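Local coordinates for protein NAD-dependent epimerase/dehydratase (Methanobrevibacter ruminantium, PDB 6DNT) that probably interconverts UDP-N-acetylglucosamine and its C4 epimer with the help of NAD, and binds the bacterial cell-wall intermediate UDP-N-acetylmuramic acid, at residues Ala110-Pro122 against Leu172-Cys184. Residues are numbered along the deposited sequence; the frame is centred on the assembly and turned at random.
Sequences AALASVPGSVAEP and LPCSPYAAQKASC. With NAD (nicotinamide-adenine-dinucleotide), chain B.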
# COMPACT_ATOMS: atom_id res chain seq x y z
N ALA A 110 10.48 11.01 8.53
CA ALA A 110 10.13 10.34 9.78
C ALA A 110 9.51 8.98 9.45
O ALA A 110 8.63 8.90 8.59
CB ALA A 110 9.16 11.18 10.62
N ALA A 111 10.00 7.94 10.11
CA ALA A 111 9.51 6.57 9.94
C ALA A 111 10.17 5.71 11.00
O ALA A 111 11.21 6.10 11.53
CB ALA A 111 9.89 6.04 8.57
N LEU A 112 9.56 4.57 11.31
CA LEU A 112 10.29 3.49 11.98
C LEU A 112 10.97 2.70 10.88
O LEU A 112 10.33 1.92 10.16
CB LEU A 112 9.38 2.65 12.85
CG LEU A 112 8.79 3.36 14.07
CD1 LEU A 112 7.89 2.41 14.83
CD2 LEU A 112 9.88 3.93 14.98
N ALA A 113 12.25 2.98 10.71
CA ALA A 113 13.01 2.56 9.55
C ALA A 113 13.74 1.27 9.88
O ALA A 113 14.95 1.28 10.15
CB ALA A 113 13.99 3.66 9.16
N SER A 114 13.00 0.17 9.88
CA SER A 114 13.59 -1.14 10.12
C SER A 114 12.79 -2.28 9.52
O SER A 114 11.62 -2.49 9.86
CB SER A 114 13.80 -1.39 11.60
OG SER A 114 14.36 -2.68 11.83
N VAL A 115 13.44 -3.04 8.66
CA VAL A 115 12.86 -4.27 8.11
C VAL A 115 12.58 -5.29 9.22
O VAL A 115 11.45 -5.69 9.42
CB VAL A 115 13.72 -4.83 6.96
CG1 VAL A 115 13.32 -6.24 6.59
CG2 VAL A 115 13.62 -3.90 5.75
N PRO A 116 13.62 -5.73 9.96
CA PRO A 116 13.34 -6.75 10.99
C PRO A 116 12.45 -6.25 12.13
O PRO A 116 11.64 -7.01 12.65
CB PRO A 116 14.75 -7.15 11.48
CG PRO A 116 15.61 -6.01 11.10
CD PRO A 116 15.06 -5.44 9.85
N GLY A 117 12.57 -4.97 12.51
CA GLY A 117 11.69 -4.40 13.51
C GLY A 117 10.22 -4.47 13.13
O GLY A 117 9.37 -4.75 13.97
N SER A 118 9.94 -4.22 11.85
CA SER A 118 8.58 -4.27 11.33
C SER A 118 7.96 -5.67 11.35
O SER A 118 6.76 -5.80 11.45
CB SER A 118 8.52 -3.72 9.90
OG SER A 118 9.00 -4.67 8.94
N VAL A 119 8.79 -6.70 11.22
CA VAL A 119 8.32 -8.08 11.28
C VAL A 119 7.87 -8.40 12.72
O VAL A 119 6.88 -9.09 12.95
CB VAL A 119 9.42 -9.05 10.79
CG1 VAL A 119 8.99 -10.50 11.00
CG2 VAL A 119 9.75 -8.81 9.31
N ALA A 120 8.62 -7.89 13.69
CA ALA A 120 8.30 -8.08 15.10
C ALA A 120 7.09 -7.27 15.55
O ALA A 120 6.34 -7.73 16.40
CB ALA A 120 9.51 -7.74 15.97
N GLU A 121 6.91 -6.07 15.00
CA GLU A 121 5.88 -5.17 15.46
C GLU A 121 5.11 -4.52 14.29
O GLU A 121 5.16 -3.30 14.10
CB GLU A 121 6.48 -4.08 16.34
CG GLU A 121 7.06 -4.55 17.67
CD GLU A 121 7.53 -3.35 18.48
OE1 GLU A 121 8.64 -2.84 18.24
OE2 GLU A 121 6.75 -2.85 19.33
N PRO A 122 4.37 -5.34 13.53
CA PRO A 122 3.77 -4.77 12.32
C PRO A 122 2.74 -3.67 12.59
O PRO A 122 2.71 -2.70 11.84
CB PRO A 122 3.16 -5.98 11.62
CG PRO A 122 3.06 -7.06 12.68
CD PRO A 122 4.25 -6.81 13.56
N LEU A 172 7.30 -6.12 -4.62
CA LEU A 172 7.36 -7.49 -4.08
C LEU A 172 7.81 -7.42 -2.63
O LEU A 172 8.88 -7.93 -2.28
CB LEU A 172 8.34 -8.37 -4.88
CG LEU A 172 7.97 -8.88 -6.26
CD1 LEU A 172 9.18 -9.62 -6.88
CD2 LEU A 172 6.75 -9.78 -6.17
N PRO A 173 7.02 -6.77 -1.77
CA PRO A 173 7.49 -6.56 -0.40
C PRO A 173 7.60 -7.85 0.41
O PRO A 173 6.69 -8.68 0.39
CB PRO A 173 6.41 -5.64 0.18
CG PRO A 173 5.17 -6.02 -0.57
CD PRO A 173 5.66 -6.23 -1.98
N CYS A 174 8.72 -8.01 1.10
CA CYS A 174 8.97 -9.20 1.90
C CYS A 174 8.76 -8.97 3.38
O CYS A 174 8.74 -9.93 4.14
CB CYS A 174 10.38 -9.71 1.63
SG CYS A 174 10.49 -10.36 -0.05
N SER A 175 8.64 -7.71 3.80
CA SER A 175 8.42 -7.36 5.20
C SER A 175 7.30 -6.33 5.28
O SER A 175 7.02 -5.65 4.30
CB SER A 175 9.67 -6.75 5.82
OG SER A 175 10.02 -5.51 5.20
N PRO A 176 6.70 -6.19 6.46
CA PRO A 176 5.69 -5.14 6.66
C PRO A 176 6.25 -3.73 6.36
O PRO A 176 5.58 -2.92 5.73
CB PRO A 176 5.30 -5.32 8.12
CG PRO A 176 5.49 -6.79 8.36
CD PRO A 176 6.78 -7.07 7.64
N TYR A 177 7.52 -3.49 6.69
CA TYR A 177 8.19 -2.24 6.34
C TYR A 177 8.13 -1.96 4.84
O TYR A 177 7.78 -0.84 4.42
CB TYR A 177 9.66 -2.26 6.79
CG TYR A 177 10.43 -1.08 6.26
CD1 TYR A 177 10.35 0.16 6.88
CD2 TYR A 177 11.22 -1.19 5.10
CE1 TYR A 177 11.04 1.25 6.38
CE2 TYR A 177 11.89 -0.10 4.59
CZ TYR A 177 11.79 1.12 5.24
OH TYR A 177 12.47 2.19 4.72
N ALA A 178 8.49 -2.95 4.04
CA ALA A 178 8.48 -2.79 2.59
C ALA A 178 7.07 -2.52 2.08
O ALA A 178 6.89 -1.67 1.20
CB ALA A 178 9.07 -4.00 1.89
N ALA A 179 6.08 -3.20 2.65
CA ALA A 179 4.66 -2.97 2.28
C ALA A 179 4.23 -1.55 2.64
O ALA A 179 3.49 -0.91 1.89
CB ALA A 179 3.76 -4.00 2.94
N GLN A 180 4.69 -1.08 3.79
CA GLN A 180 4.39 0.29 4.27
C GLN A 180 4.96 1.38 3.38
O GLN A 180 4.24 2.32 3.03
CB GLN A 180 4.85 0.47 5.72
CG GLN A 180 4.02 -0.39 6.67
CD GLN A 180 4.68 -0.86 7.96
OE1 GLN A 180 5.83 -0.45 8.26
NE2 GLN A 180 4.00 -1.66 8.72
N LYS A 181 6.22 1.26 2.97
CA LYS A 181 6.78 2.23 2.04
C LYS A 181 6.06 2.22 0.69
O LYS A 181 5.73 3.28 0.14
CB LYS A 181 8.29 2.03 1.87
CG LYS A 181 9.09 2.38 3.11
CD LYS A 181 8.91 3.83 3.51
CE LYS A 181 9.91 4.29 4.55
NZ LYS A 181 9.73 5.73 4.84
N ALA A 182 5.74 1.03 0.19
CA ALA A 182 4.97 0.92 -1.04
C ALA A 182 3.59 1.54 -0.89
O ALA A 182 3.12 2.24 -1.81
CB ALA A 182 4.87 -0.53 -1.48
N SER A 183 2.93 1.30 0.25
CA SER A 183 1.61 1.90 0.53
C SER A 183 1.67 3.42 0.48
O SER A 183 0.80 4.05 -0.13
CB SER A 183 1.06 1.44 1.88
OG SER A 183 -0.11 2.17 2.24
N CYS A 184 2.70 4.00 1.09
CA CYS A 184 2.87 5.45 1.05
C CYS A 184 3.03 5.96 -0.37
O CYS A 184 2.45 7.00 -0.71
CB CYS A 184 4.07 5.90 1.87
SG CYS A 184 3.88 5.69 3.66
PA NAD B . 16.40 7.60 11.35
O1A NAD B . 17.78 8.12 11.65
O2A NAD B . 15.77 6.66 12.33
O5B NAD B . 15.47 8.89 11.14
C5B NAD B . 14.06 8.85 11.36
C4B NAD B . 13.73 10.05 12.21
O4B NAD B . 12.32 10.12 12.37
C3B NAD B . 14.33 9.97 13.61
O3B NAD B . 14.98 11.19 13.91
C2B NAD B . 13.14 9.68 14.53
O2B NAD B . 13.24 10.21 15.86
C1B NAD B . 11.99 10.28 13.75
N9A NAD B . 10.68 9.64 13.91
C8A NAD B . 10.38 8.33 13.78
N7A NAD B . 9.05 8.12 13.93
C5A NAD B . 8.48 9.34 14.14
C6A NAD B . 7.12 9.85 14.37
N6A NAD B . 6.08 9.00 14.41
N1A NAD B . 6.97 11.20 14.54
C2A NAD B . 8.01 12.05 14.50
N3A NAD B . 9.29 11.66 14.29
C4A NAD B . 9.55 10.33 14.11
O3 NAD B . 16.38 6.91 9.90
PN NAD B . 17.09 7.36 8.56
O1N NAD B . 17.53 8.80 8.60
O2N NAD B . 18.09 6.30 8.16
O5D NAD B . 15.85 7.21 7.56
C5D NAD B . 15.17 8.38 7.08
C4D NAD B . 14.16 7.93 6.03
O4D NAD B . 14.85 7.32 4.94
C3D NAD B . 13.16 6.91 6.56
O3D NAD B . 11.86 7.13 5.99
C2D NAD B . 13.73 5.60 6.08
O2D NAD B . 12.73 4.59 5.99
C1D NAD B . 14.31 6.00 4.75
N1N NAD B . 15.37 5.12 4.23
C2N NAD B . 16.56 5.02 4.84
C3N NAD B . 17.56 4.20 4.34
C7N NAD B . 18.91 4.04 4.98
O7N NAD B . 19.72 3.29 4.45
N7N NAD B . 19.23 4.66 6.11
C4N NAD B . 17.28 3.48 3.17
C5N NAD B . 16.04 3.58 2.56
C6N NAD B . 15.09 4.40 3.12
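The short helix 115-120 meets the N-terminal turn of helix 176-184 near a right angle, the axes 8.4 Å apart at 101°, with V115 and Y177 nearest in register. S118 is the polar link at this crossing. Its OG lies between its own backbone N and carbonyl carbon (chi1 78°), gives its proton to V115 O at 2.7 Å, and accepts a weak bond from Y177 N at 2.9 Å; one buried hydroxyl thus ties an amide in the first turn of one helix to a carbonyl of the other. Apolar contacts flank it: V115 sets CG2 against CD2 of the Y177 ring, crossing that side chain at about a right angle, while V119 CG2 packs on P176 CD, 3.8 Å away. S194 of the second subunit packs on V119 and P176, placing this corner at the dimer interface. With CG anti to the backbone N (chi1 171°), the Y177 ring runs past L112 O and A113 to the cofactor, where NAD O2D lies in the ring plane, 2.7 Å from OH. A weak hydrogen bond also links that OH to UDP-N-acetylmuramic acid. One turn on, K181 NZ donates to NAD O3D at 2.8 Å, with A111 CB beside it and S151 O as a second acceptor. A phenylalanine in place of Y177 would probably leave the ribose hydroxyl and the sugar nucleotide without their shared polar partner. Y177 and K181 form the YxxxK motif of short-chain dehydrogenases: loop 110-114 borders the nicotinamide ribose, and the helix after it steadies the tyrosine's base while OH and NZ meet the ribose hydroxyls.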